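Local coordinates for protein alanine racemase (Corynebacterium glutamicum, PDB 2DY3) that belongs to the alanine racemase family and binds pyridoxal-5'-phosphate, combining an N-terminal TIM-barrel domain with a C-terminal domain rich in beta strands, at residues R18-M23 with P200-R205; V193-N198 with M212-L217; T237-V242 with G321-I326; K241-K246 with V268-A273. All coordinates share one frame; numbering follows the deposited sequence.

Overall arrangement
From the N terminus, helix 10-24 meets the end of helix 199-202 and the residue after it in interaction 1, closing a loop of 176 residues across most of the TIM-barrel domain. Interaction 2 opens within that span, at 193-198, and closes later, at 212-217, so the two cross along the chain; they also touch, Phe202 packing on Val213. Interactions 3 and 4 both come after these in the chain, within the C-terminal domain. Both start from strand 236-247 and share Lys241 and Val242; interaction 4 closes a short loop to 268-273 and nests inside the longer one that interaction 3 closes to 321-326. The centres of interactions 2 and 4 lie about 43 Å apart.

Interaction 1 (R18-M23 with P200-R205); sequences RVLKQM and PAFLTR
The Phe202 ring reaches across to helix 10-24 and presents its edge to Leu20. Leu20 CD2 lies in the ring plane beside CE2, 3.7 Å from it, and the backbone oxygen Leu20 O also sits at the edge near that plane, 3.7 Å from Phe202 CZ. A carbonyl oxygen at an aromatic edge faces the slightly positive ring hydrogens, probably a weakly favourable approach. Met23 comes in from an oblique direction, its CB 3.7 Å from Phe202 CZ. Its sulfur makes a long Met-aromatic contact, SD standing 5.5 Å from the ring centroid and 46° off the normal.

Phe202 owes this reach to its first torsion: CG is anti to the backbone N (chi1 176°), which turns the ring to Leu20 and Met23. The Met23 chain runs out and then bends at chi3 (74°), which swings its methyl onto Leu203. Met23 CE is only 3.4 Å from Leu203 CD2, tighter than carbons usually pack, and the two side chains cross at about a right angle. Leu203 is the first residue past the helix, where the chain turns; Ala201 O accepts from both Thr204 N and Arg205 N as it does so.

The contact is an apolar seam of four side chains between helix 10-24 of the barrel domain and the end of helix 199-202 with the residue after it; Pro200 of that short helix touches the bound pyridoxal-5'-phosphate. Further in, Phe202 packs on Val213 of strand 212-213, and Leu20 on Pro215 just beyond that strand.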
loop_
_atom_site.group_PDB
_atom_site.type_symbol
_atom_site.label_atom_id
_atom_site.label_comp_id
_atom_site.label_asym_id
_atom_site.label_seq_id
_atom_site.Cartn_x
_atom_site.Cartn_y
_atom_site.Cartn_z
ATOM N N ARG B 18 -12.165 7.767 24.473
ATOM C CA ARG B 18 -12.983 8.041 25.657
ATOM C C ARG B 18 -14.246 7.174 25.655
ATOM O O ARG B 18 -14.636 6.626 26.686
ATOM C CB ARG B 18 -13.380 9.521 25.705
ATOM C CG ARG B 18 -12.233 10.470 26.013
ATOM C CD ARG B 18 -12.665 11.931 25.907
ATOM N NE ARG B 18 -13.791 12.252 26.784
ATOM C CZ ARG B 18 -14.355 13.456 26.873
ATOM N NH1 ARG B 18 -13.899 14.465 26.138
ATOM N NH2 ARG B 18 -15.377 13.655 27.696
ATOM N N VAL B 19 -14.881 7.054 24.494
ATOM C CA VAL B 19 -16.092 6.247 24.370
ATOM C C VAL B 19 -15.814 4.768 24.634
ATOM O O VAL B 19 -16.656 4.055 25.186
ATOM C CB VAL B 19 -16.713 6.381 22.962
ATOM C CG1 VAL B 19 -17.803 5.339 22.774
ATOM C CG2 VAL B 19 -17.283 7.772 22.777
ATOM N N LEU B 20 -14.636 4.304 24.233
ATOM C CA LEU B 20 -14.287 2.908 24.450
ATOM C C LEU B 20 -13.902 2.689 25.911
ATOM O O LEU B 20 -14.194 1.641 26.490
ATOM C CB LEU B 20 -13.135 2.491 23.530
ATOM C CG LEU B 20 -13.434 2.504 22.029
ATOM C CD1 LEU B 20 -12.215 2.044 21.263
ATOM C CD2 LEU B 20 -14.616 1.595 21.726
ATOM N N LYS B 21 -13.251 3.683 26.506
ATOM C CA LYS B 21 -12.841 3.583 27.898
ATOM C C LYS B 21 -14.091 3.492 28.775
ATOM O O LYS B 21 -14.173 2.652 29.671
ATOM C CB LYS B 21 -11.996 4.799 28.297
ATOM C CG LYS B 21 -11.236 4.620 29.605
ATOM C CD LYS B 21 -10.300 3.417 29.526
ATOM C CE LYS B 21 -9.640 3.114 30.865
ATOM N NZ LYS B 21 -8.741 4.205 31.306
ATOM N N GLN B 22 -15.074 4.345 28.510
ATOM C CA GLN B 22 -16.301 4.307 29.293
ATOM C C GLN B 22 -16.971 2.938 29.156
ATOM O O GLN B 22 -17.417 2.360 30.144
ATOM C CB GLN B 22 -17.266 5.408 28.842
ATOM C CG GLN B 22 -18.512 5.510 29.717
ATOM C CD GLN B 22 -18.184 5.865 31.166
ATOM O OE1 GLN B 22 -19.046 5.796 32.049
ATOM N NE2 GLN B 22 -16.936 6.256 31.412
ATOM N N MET B 23 -17.023 2.421 27.933
ATOM C CA MET B 23 -17.635 1.119 27.665
ATOM C C MET B 23 -16.904 -0.070 28.293
ATOM O O MET B 23 -17.510 -1.111 28.551
ATOM C CB MET B 23 -17.730 0.878 26.156
ATOM C CG MET B 23 -18.723 1.764 25.428
ATOM S SD MET B 23 -18.753 1.391 23.666
ATOM C CE MET B 23 -19.639 -0.167 23.664
ATOM N N PRO B 200 -15.785 -6.075 17.235
ATOM C CA PRO B 200 -17.131 -6.643 17.113
ATOM C C PRO B 200 -17.655 -7.288 18.395
ATOM O O PRO B 200 -18.770 -6.998 18.823
ATOM C CB PRO B 200 -16.988 -7.634 15.957
ATOM C CG PRO B 200 -15.549 -8.004 15.996
ATOM C CD PRO B 200 -14.868 -6.692 16.265
ATOM N N ALA B 201 -16.849 -8.148 19.009
ATOM C CA ALA B 201 -17.247 -8.812 20.245
ATOM C C ALA B 201 -17.419 -7.807 21.386
ATOM O O ALA B 201 -18.399 -7.862 22.127
ATOM C CB ALA B 201 -16.212 -9.868 20.627
ATOM N N PHE B 202 -16.464 -6.890 21.517
ATOM C CA PHE B 202 -16.498 -5.871 22.564
ATOM C C PHE B 202 -17.758 -5.017 22.511
ATOM O O PHE B 202 -18.363 -4.726 23.541
ATOM C CB PHE B 202 -15.270 -4.961 22.450
ATOM C CG PHE B 202 -15.267 -3.810 23.424
ATOM C CD1 PHE B 202 -15.333 -4.036 24.790
ATOM C CD2 PHE B 202 -15.166 -2.504 22.970
ATOM C CE1 PHE B 202 -15.298 -2.977 25.689
ATOM C CE2 PHE B 202 -15.129 -1.441 23.858
ATOM C CZ PHE B 202 -15.194 -1.678 25.221
ATOM N N LEU B 203 -18.148 -4.609 21.311
ATOM C CA LEU B 203 -19.326 -3.771 21.147
ATOM C C LEU B 203 -20.640 -4.546 21.196
ATOM O O LEU B 203 -21.689 -3.988 20.886
ATOM C CB LEU B 203 -19.250 -2.998 19.824
ATOM C CG LEU B 203 -18.111 -1.988 19.627
ATOM C CD1 LEU B 203 -18.222 -1.365 18.241
ATOM C CD2 LEU B 203 -18.172 -0.908 20.700
ATOM N N THR B 204 -20.592 -5.821 21.581
ATOM C CA THR B 204 -21.815 -6.623 21.647
ATOM C C THR B 204 -21.825 -7.746 22.684
ATOM O O THR B 204 -22.867 -8.349 22.932
ATOM C CB THR B 204 -22.145 -7.256 20.280
ATOM O OG1 THR B 204 -23.383 -7.972 20.375
ATOM C CG2 THR B 204 -21.051 -8.225 19.864
ATOM N N ARG B 205 -20.675 -8.032 23.285
ATOM C CA ARG B 205 -20.581 -9.099 24.282
ATOM C C ARG B 205 -19.888 -8.601 25.547
ATOM O O ARG B 205 -18.698 -8.851 25.754
ATOM C CB ARG B 205 -19.805 -10.295 23.715
ATOM C CG ARG B 205 -20.512 -11.039 22.596
ATOM C CD ARG B 205 -21.771 -11.716 23.102
ATOM N NE ARG B 205 -21.490 -12.819 24.017
ATOM C CZ ARG B 205 -21.086 -14.029 23.639
ATOM N NH1 ARG B 205 -20.914 -14.308 22.353
ATOM N NH2 ARG B 205 -20.863 -14.967 24.548
#

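Interaction 2 (V193-N198 with M212-L217); sequences VNHVCN and MVRPGL. With PLP (pyridoxal-5'-phosphate), chain F.
Cys197 and Arg214 join two chain segments running nearly the same way at the cofactor end of the TIM barrel, where strand 212-213 pairs in parallel with strand 28-32. The firm backbone bond is Arg214 N to Cys197 O, 2.8 Å; Met212 N to Asn194 O is weak. A water accepts from Val196 N and lies 2.8 Å from Met212 O.

Apolar contact is modest: Val193 CG1 rests on Met212 CB at 3.9 Å, and Cys197 CB faces Val213 CG1. Met212 SD lies obliquely off the His195 ring, 4.6 Å from its centroid, while the ring of Phe156 meets the same imidazole at a shallow angle.

Flat groups dominate around Arg214. Its guanidinium stands at 85° to the His195 ring, with NE in the imidazole plane at the ring's edge, 3.7 Å from ND1; that buried ND1 has no polar partner in the model. One guanidinium face turns to the pyridine ring, and the backbone of Val196 backs the opposite one. As in related racemases, an arginine at the pyridine nitrogen would probably disfavour its protonation. CG starts between the backbone N and carbonyl carbon (chi1 54°), and the chain then extends to NE, bringing the guanidinium face to the pyridine nitrogen.

Two backbone amides grip the phosphate: Gly216 N donates to O3P at 2.8 Å and Leu217 N to O1P at 2.9 Å. Ser199 N, Tyr38 OH and Tyr346 OH also bond the cofactor. At the pyridine end PLP N1 sits over the guanidinium face, with Arg214 NH1 2.9 Å from it.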
loop_
_atom_site.group_PDB
_atom_site.type_symbol
_atom_site.label_atom_id
_atom_site.label_comp_id
_atom_site.label_asym_id
_atom_site.label_seq_id
_atom_site.Cartn_x
_atom_site.Cartn_y
_atom_site.Cartn_z
ATOM N N VAL B 193 -4.424 -11.584 33.789
ATOM C CA VAL B 193 -5.105 -10.753 32.807
ATOM C C VAL B 193 -5.318 -11.468 31.481
ATOM O O VAL B 193 -4.369 -11.745 30.745
ATOM C CB VAL B 193 -4.307 -9.450 32.578
ATOM C CG1 VAL B 193 -5.045 -8.537 31.619
ATOM C CG2 VAL B 193 -4.083 -8.755 33.918
ATOM N N ASN B 194 -6.579 -11.760 31.181
ATOM C CA ASN B 194 -6.921 -12.462 29.958
ATOM C C ASN B 194 -7.828 -11.602 29.091
ATOM O O ASN B 194 -8.508 -10.703 29.587
ATOM C CB ASN B 194 -7.605 -13.789 30.295
ATOM C CG ASN B 194 -6.796 -14.636 31.268
ATOM O OD1 ASN B 194 -5.647 -14.987 30.996
ATOM N ND2 ASN B 194 -7.397 -14.971 32.413
ATOM N N HIS B 195 -7.828 -11.882 27.791
ATOM C CA HIS B 195 -8.645 -11.133 26.848
ATOM C C HIS B 195 -8.984 -11.908 25.580
ATOM O O HIS B 195 -8.222 -12.757 25.135
ATOM C CB HIS B 195 -7.953 -9.815 26.492
ATOM C CG HIS B 195 -6.479 -9.936 26.260
ATOM N ND1 HIS B 195 -5.921 -9.954 24.999
ATOM C CD2 HIS B 195 -5.440 -9.987 27.129
ATOM C CE1 HIS B 195 -4.605 -10.005 25.100
ATOM N NE2 HIS B 195 -4.287 -10.025 26.383
ATOM N N VAL B 196 -10.150 -11.610 25.015
ATOM C CA VAL B 196 -10.613 -12.262 23.797
ATOM C C VAL B 196 -11.354 -11.288 22.881
ATOM O O VAL B 196 -11.440 -11.505 21.681
ATOM C CB VAL B 196 -11.584 -13.427 24.118
ATOM C CG1 VAL B 196 -10.900 -14.459 25.009
ATOM C CG2 VAL B 196 -12.841 -12.885 24.798
ATOM N N CYS B 197 -11.866 -10.205 23.453
ATOM C CA CYS B 197 -12.654 -9.227 22.706
ATOM C C CYS B 197 -11.998 -8.246 21.734
ATOM O O CYS B 197 -11.201 -7.394 22.124
ATOM C CB CYS B 197 -13.524 -8.423 23.683
ATOM S SG CYS B 197 -14.969 -9.325 24.301
ATOM N N ASN B 198 -12.358 -8.377 20.460
ATOM C CA ASN B 198 -11.886 -7.467 19.420
ATOM C C ASN B 198 -13.073 -6.500 19.295
ATOM O O ASN B 198 -14.042 -6.646 20.034
ATOM C CB ASN B 198 -11.638 -8.229 18.113
ATOM C CG ASN B 198 -12.873 -8.952 17.612
ATOM O OD1 ASN B 198 -13.852 -9.120 18.340
ATOM N ND2 ASN B 198 -12.826 -9.394 16.363
ATOM N N MET B 212 -9.484 -7.712 30.323
ATOM C CA MET B 212 -9.047 -6.760 29.315
ATOM C C MET B 212 -9.716 -7.020 27.973
ATOM O O MET B 212 -10.030 -8.161 27.637
ATOM C CB MET B 212 -7.519 -6.847 29.170
ATOM C CG MET B 212 -6.865 -5.797 28.261
ATOM S SD MET B 212 -5.044 -5.945 28.250
ATOM C CE MET B 212 -4.588 -4.666 29.379
ATOM N N VAL B 213 -9.944 -5.945 27.224
ATOM C CA VAL B 213 -10.544 -6.023 25.900
ATOM C C VAL B 213 -9.529 -5.378 24.953
ATOM O O VAL B 213 -8.793 -4.478 25.356
ATOM C CB VAL B 213 -11.890 -5.256 25.840
ATOM C CG1 VAL B 213 -12.859 -5.836 26.865
ATOM C CG2 VAL B 213 -11.667 -3.772 26.108
ATOM N N ARG B 214 -9.471 -5.838 23.707
ATOM C CA ARG B 214 -8.513 -5.277 22.765
ATOM C C ARG B 214 -9.098 -4.903 21.423
ATOM O O ARG B 214 -8.896 -5.594 20.425
ATOM C CB ARG B 214 -7.332 -6.231 22.553
ATOM C CG ARG B 214 -7.702 -7.634 22.145
ATOM C CD ARG B 214 -6.478 -8.386 21.625
ATOM N NE ARG B 214 -6.747 -9.804 21.383
ATOM C CZ ARG B 214 -7.795 -10.277 20.712
ATOM N NH1 ARG B 214 -8.706 -9.455 20.204
ATOM N NH2 ARG B 214 -7.922 -11.578 20.516
ATOM N N PRO B 215 -9.833 -3.788 21.378
ATOM C CA PRO B 215 -10.426 -3.360 20.117
ATOM C C PRO B 215 -9.443 -2.529 19.304
ATOM O O PRO B 215 -8.576 -1.843 19.856
ATOM C CB PRO B 215 -11.637 -2.552 20.567
ATOM C CG PRO B 215 -11.151 -1.905 21.825
ATOM C CD PRO B 215 -10.355 -3.000 22.512
ATOM N N GLY B 216 -9.570 -2.615 17.987
ATOM C CA GLY B 216 -8.714 -1.834 17.121
ATOM C C GLY B 216 -9.588 -0.889 16.317
ATOM O O GLY B 216 -9.620 0.321 16.556
ATOM N N LEU B 217 -10.313 -1.478 15.371
ATOM C CA LEU B 217 -11.210 -0.773 14.461
ATOM C C LEU B 217 -12.000 0.388 15.082
ATOM O O LEU B 217 -12.040 1.480 14.520
ATOM C CB LEU B 217 -12.164 -1.799 13.840
ATOM C CG LEU B 217 -12.938 -1.509 12.551
ATOM C CD1 LEU B 217 -14.044 -0.582 12.871
ATOM C CD2 LEU B 217 -12.035 -0.936 11.465
HETATM N N1 PLP F . -6.548 -8.795 18.391
HETATM C C2 PLP F . -5.712 -9.407 17.451
HETATM C C2A PLP F . -4.925 -10.645 17.848
HETATM C C3 PLP F . -5.629 -8.856 16.150
HETATM O O3 PLP F . -4.817 -9.448 15.205
HETATM C C4 PLP F . -6.389 -7.690 15.825
HETATM C C4A PLP F . -6.367 -7.064 14.406
HETATM C C5 PLP F . -7.244 -7.111 16.826
HETATM C C6 PLP F . -7.302 -7.672 18.091
HETATM C C5A PLP F . -8.097 -5.906 16.565
HETATM O O4P PLP F . -9.339 -6.280 15.984
HETATM P P PLP F . -10.533 -5.271 15.550
HETATM O O1P PLP F . -9.989 -4.259 14.652
HETATM O O2P PLP F . -11.467 -6.183 14.890
HETATM O O3P PLP F . -10.995 -4.714 16.840
HETATM O O HOH W 1 -12.031 -9.746 26.533
HETATM O O HOH W 2 -11.178 -11.621 19.042
#

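Interaction 3 (T237-V242 with G321-I326); sequences TWEAKV and GAKAVI
An antiparallel pair of strands in the C-terminal domain's mixed sheet brings Ala240 opposite Ala324. These two form a hydrogen-bonded pair, Ala240 N to Ala324 O at 2.9 Å with Ala324 N returning a bond to Ala240 O. The register holds on both sides: Ile326 N gives to Trp238 O (2.8 Å) and Val242 N to Ala322 O (2.9 Å). Gly321 N then closes the end by donating to Val242 O.

Glu239 and Val325, and likewise Lys241 and Lys323, are non-hydrogen-bonded pairs whose side chains share one face. There the Lys323 chain bends at chi3 (55°) and lays CE 3.6 Å from Glu239 OE2; its NZ stays beyond salt-bridge range, and Lys7 makes a long, weak ion pair with the same carboxylate.

The chain turns a corner at Ile326, and its side chain is laid over the Trp238 indole. CD1 sits above the six-membered ring, 3.8 Å from its centroid and 16° off the normal, a CH-pi contact, while CG2 touches CE3 at 3.5 Å.

Strand 4-8 runs along the other edge of 237-241, Trp238 and Ala240 packing on its Leu4, and strand 267-271 takes over further along; strand 288-291 continues the sheet beyond 323-325.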
loop_
_atom_site.group_PDB
_atom_site.type_symbol
_atom_site.label_atom_id
_atom_site.label_comp_id
_atom_site.label_asym_id
_atom_site.label_seq_id
_atom_site.Cartn_x
_atom_site.Cartn_y
_atom_site.Cartn_z
ATOM N N THR B 237 -10.037 10.527 6.232
ATOM C CA THR B 237 -10.667 11.041 5.026
ATOM C C THR B 237 -9.582 10.972 3.952
ATOM O O THR B 237 -8.469 11.457 4.166
ATOM C CB THR B 237 -11.120 12.503 5.183
ATOM O OG1 THR B 237 -12.150 12.588 6.179
ATOM C CG2 THR B 237 -11.658 13.034 3.855
ATOM N N TRP B 238 -9.890 10.336 2.826
ATOM C CA TRP B 238 -8.947 10.222 1.710
ATOM C C TRP B 238 -9.472 11.170 0.638
ATOM O O TRP B 238 -10.604 11.025 0.178
ATOM C CB TRP B 238 -8.911 8.773 1.189
ATOM C CG TRP B 238 -7.760 8.451 0.254
ATOM C CD1 TRP B 238 -6.544 9.075 0.202
ATOM C CD2 TRP B 238 -7.694 7.373 -0.692
ATOM N NE1 TRP B 238 -5.731 8.453 -0.710
ATOM C CE2 TRP B 238 -6.408 7.404 -1.271
ATOM C CE3 TRP B 238 -8.594 6.381 -1.101
ATOM C CZ2 TRP B 238 -5.997 6.480 -2.238
ATOM C CZ3 TRP B 238 -8.187 5.465 -2.060
ATOM C CH2 TRP B 238 -6.899 5.520 -2.618
ATOM N N GLU B 239 -8.661 12.148 0.248
ATOM C CA GLU B 239 -9.096 13.121 -0.746
ATOM C C GLU B 239 -7.986 13.586 -1.686
ATOM O O GLU B 239 -6.807 13.634 -1.322
ATOM C CB GLU B 239 -9.716 14.341 -0.047
ATOM C CG GLU B 239 -8.730 15.172 0.757
ATOM C CD GLU B 239 -9.407 16.220 1.639
ATOM O OE1 GLU B 239 -8.692 17.059 2.221
ATOM O OE2 GLU B 239 -10.649 16.200 1.760
ATOM N N ALA B 240 -8.385 13.939 -2.899
ATOM C CA ALA B 240 -7.446 14.402 -3.905
ATOM C C ALA B 240 -7.951 15.688 -4.532
ATOM O O ALA B 240 -9.137 16.007 -4.464
ATOM C CB ALA B 240 -7.270 13.333 -4.983
ATOM N N LYS B 241 -7.038 16.437 -5.128
ATOM C CA LYS B 241 -7.403 17.669 -5.794
ATOM C C LYS B 241 -7.398 17.361 -7.286
ATOM O O LYS B 241 -6.435 16.789 -7.804
ATOM C CB LYS B 241 -6.395 18.766 -5.447
ATOM C CG LYS B 241 -6.374 19.079 -3.955
ATOM C CD LYS B 241 -5.743 20.424 -3.662
ATOM C CE LYS B 241 -5.991 20.829 -2.214
ATOM N NZ LYS B 241 -5.394 22.153 -1.887
ATOM N N VAL B 242 -8.485 17.717 -7.963
ATOM C CA VAL B 242 -8.608 17.478 -9.392
ATOM C C VAL B 242 -7.473 18.171 -10.133
ATOM O O VAL B 242 -7.244 19.367 -9.959
ATOM C CB VAL B 242 -9.962 18.003 -9.918
ATOM C CG1 VAL B 242 -10.078 17.748 -11.425
ATOM C CG2 VAL B 242 -11.102 17.325 -9.165
ATOM N N GLY B 321 -8.350 21.725 -9.260
ATOM C CA GLY B 321 -8.014 22.235 -7.944
ATOM C C GLY B 321 -9.117 21.934 -6.945
ATOM O O GLY B 321 -8.937 22.089 -5.737
ATOM N N ALA B 322 -10.266 21.499 -7.452
ATOM C CA ALA B 322 -11.399 21.167 -6.597
ATOM C C ALA B 322 -11.060 19.929 -5.775
ATOM O O ALA B 322 -10.403 19.010 -6.265
ATOM C CB ALA B 322 -12.634 20.909 -7.443
ATOM N N LYS B 323 -11.502 19.918 -4.521
ATOM C CA LYS B 323 -11.252 18.794 -3.631
ATOM C C LYS B 323 -12.246 17.665 -3.863
ATOM O O LYS B 323 -13.462 17.852 -3.729
ATOM C CB LYS B 323 -11.348 19.237 -2.172
ATOM C CG LYS B 323 -10.205 20.122 -1.706
ATOM C CD LYS B 323 -10.513 20.720 -0.342
ATOM C CE LYS B 323 -10.856 19.646 0.685
ATOM N NZ LYS B 323 -11.176 20.234 2.028
ATOM N N ALA B 324 -11.721 16.494 -4.210
ATOM C CA ALA B 324 -12.548 15.316 -4.440
ATOM C C ALA B 324 -12.362 14.317 -3.293
ATOM O O ALA B 324 -11.274 13.764 -3.110
ATOM C CB ALA B 324 -12.168 14.663 -5.762
ATOM N N VAL B 325 -13.418 14.098 -2.520
ATOM C CA VAL B 325 -13.374 13.153 -1.407
ATOM C C VAL B 325 -13.634 11.741 -1.926
ATOM O O VAL B 325 -14.672 11.480 -2.524
ATOM C CB VAL B 325 -14.450 13.491 -0.323
ATOM C CG1 VAL B 325 -14.443 12.434 0.777
ATOM C CG2 VAL B 325 -14.187 14.877 0.272
ATOM N N ILE B 326 -12.684 10.837 -1.709
ATOM C CA ILE B 326 -12.836 9.452 -2.144
ATOM C C ILE B 326 -13.667 8.757 -1.067
ATOM O O ILE B 326 -14.578 7.981 -1.366
ATOM C CB ILE B 326 -11.456 8.781 -2.318
ATOM C CG1 ILE B 326 -10.678 9.518 -3.423
ATOM C CG2 ILE B 326 -11.627 7.306 -2.639
ATOM C CD1 ILE B 326 -9.232 9.065 -3.599
#

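Interaction 4 (K241-K246 with V268-A273); sequences KVSVVK and VAVVPA
Lys246 packs its CB against Val268 CG2, 3.7 Å away, in a hydrogen-bonded pair of an antiparallel strand pairing within the C-terminal domain's sheet. From CB the chain leaves Val268: CG lies anti to the backbone N, and bends at chi2 (65°) and chi4 take CD and CE off this contact. NZ ends at the second subunit, in a salt bridge to Asp124 OD2 of that subunit and hydrogen-bonded to its Arg129 O and Gly131 O. The lysine thus spans the sheet and the dimer interface, and Val268 and Val270 also pack on His128 and Ser130 of the second subunit.

Backbone bonds fix the alignment. Lys246 N donates to Val268 O and Val268 N to Lys246 O, both 2.7 Å, and Val270 N reaches Val244 O at 2.8 Å. Val245 and Ala269 face the other way, where Ala269 CB also meets Val242 CG1 at 3.7 Å.

Ahead of Val244 strand 236-247 is interrupted, and Ser243 takes helical backbone angles there. Its N still donates to Val270 O at 2.9 Å, while its OG rests 3.5 Å from Val270 CB. On the partner segment an inverse gamma turn centred on Pro272 follows the strand, its Ala273 N bonded back to Val271 O at 2.7 Å.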
loop_
_atom_site.group_PDB
_atom_site.type_symbol
_atom_site.label_atom_id
_atom_site.label_comp_id
_atom_site.label_asym_id
_atom_site.label_seq_id
_atom_site.Cartn_x
_atom_site.Cartn_y
_atom_site.Cartn_z
ATOM N N LYS B 241 -7.038 16.437 -5.128
ATOM C CA LYS B 241 -7.403 17.669 -5.794
ATOM C C LYS B 241 -7.398 17.361 -7.286
ATOM O O LYS B 241 -6.435 16.789 -7.804
ATOM C CB LYS B 241 -6.395 18.766 -5.447
ATOM C CG LYS B 241 -6.374 19.079 -3.955
ATOM C CD LYS B 241 -5.743 20.424 -3.662
ATOM C CE LYS B 241 -5.991 20.829 -2.214
ATOM N NZ LYS B 241 -5.394 22.153 -1.887
ATOM N N VAL B 242 -8.485 17.717 -7.963
ATOM C CA VAL B 242 -8.608 17.478 -9.392
ATOM C C VAL B 242 -7.473 18.171 -10.133
ATOM O O VAL B 242 -7.244 19.367 -9.959
ATOM C CB VAL B 242 -9.962 18.003 -9.918
ATOM C CG1 VAL B 242 -10.078 17.748 -11.425
ATOM C CG2 VAL B 242 -11.102 17.325 -9.165
ATOM N N SER B 243 -6.760 17.416 -10.960
ATOM C CA SER B 243 -5.640 17.974 -11.704
ATOM C C SER B 243 -6.081 18.662 -12.985
ATOM O O SER B 243 -5.530 19.693 -13.366
ATOM C CB SER B 243 -4.640 16.871 -12.043
ATOM O OG SER B 243 -5.249 15.871 -12.839
ATOM N N VAL B 244 -7.074 18.089 -13.652
ATOM C CA VAL B 244 -7.565 18.659 -14.894
ATOM C C VAL B 244 -9.035 18.337 -15.129
ATOM O O VAL B 244 -9.507 17.249 -14.791
ATOM C CB VAL B 244 -6.769 18.122 -16.124
ATOM C CG1 VAL B 244 -7.313 18.731 -17.397
ATOM C CG2 VAL B 244 -5.295 18.442 -15.994
ATOM N N VAL B 245 -9.752 19.300 -15.699
ATOM C CA VAL B 245 -11.155 19.124 -16.045
ATOM C C VAL B 245 -11.178 19.165 -17.561
ATOM O O VAL B 245 -10.748 20.141 -18.172
ATOM C CB VAL B 245 -12.036 20.248 -15.481
ATOM C CG1 VAL B 245 -13.405 20.217 -16.150
ATOM C CG2 VAL B 245 -12.190 20.068 -13.969
ATOM N N LYS B 246 -11.669 18.095 -18.167
ATOM C CA LYS B 246 -11.690 17.995 -19.621
ATOM C C LYS B 246 -13.095 17.954 -20.195
ATOM O O LYS B 246 -13.980 17.298 -19.652
ATOM C CB LYS B 246 -10.942 16.730 -20.051
ATOM C CG LYS B 246 -10.302 16.798 -21.424
ATOM C CD LYS B 246 -9.196 17.840 -21.438
ATOM C CE LYS B 246 -8.134 17.495 -22.454
ATOM N NZ LYS B 246 -7.367 16.299 -22.031
ATOM N N VAL B 268 -15.223 15.557 -18.009
ATOM C CA VAL B 268 -14.666 14.554 -17.116
ATOM C C VAL B 268 -13.608 15.301 -16.326
ATOM O O VAL B 268 -13.152 16.367 -16.744
ATOM C CB VAL B 268 -13.980 13.372 -17.867
ATOM C CG1 VAL B 268 -14.994 12.633 -18.710
ATOM C CG2 VAL B 268 -12.821 13.875 -18.710
ATOM N N ALA B 269 -13.234 14.752 -15.179
ATOM C CA ALA B 269 -12.212 15.356 -14.341
ATOM C C ALA B 269 -11.195 14.277 -13.991
ATOM O O ALA B 269 -11.546 13.111 -13.804
ATOM C CB ALA B 269 -12.837 15.937 -13.063
ATOM N N VAL B 270 -9.930 14.666 -13.927
ATOM C CA VAL B 270 -8.874 13.728 -13.592
ATOM C C VAL B 270 -8.471 13.935 -12.140
ATOM O O VAL B 270 -8.221 15.059 -11.719
ATOM C CB VAL B 270 -7.640 13.943 -14.493
ATOM C CG1 VAL B 270 -6.564 12.918 -14.159
ATOM C CG2 VAL B 270 -8.045 13.819 -15.961
ATOM N N VAL B 271 -8.448 12.862 -11.358
ATOM C CA VAL B 271 -8.029 12.980 -9.971
ATOM C C VAL B 271 -6.732 12.193 -9.838
ATOM O O VAL B 271 -6.657 11.022 -10.201
ATOM C CB VAL B 271 -9.135 12.485 -8.990
ATOM C CG1 VAL B 271 -10.210 11.746 -9.753
ATOM C CG2 VAL B 271 -8.538 11.630 -7.893
ATOM N N PRO B 272 -5.679 12.856 -9.346
ATOM C CA PRO B 272 -4.326 12.338 -9.129
ATOM C C PRO B 272 -4.166 11.203 -8.123
ATOM O O PRO B 272 -3.465 11.350 -7.127
ATOM C CB PRO B 272 -3.547 13.590 -8.719
ATOM C CG PRO B 272 -4.557 14.347 -7.941
ATOM C CD PRO B 272 -5.791 14.231 -8.828
ATOM N N ALA B 273 -4.809 10.075 -8.402
ATOM C CA ALA B 273 -4.718 8.892 -7.551
ATOM C C ALA B 273 -4.926 7.660 -8.435
ATOM O O ALA B 273 -5.922 7.586 -9.159
ATOM C CB ALA B 273 -5.773 8.946 -6.454
#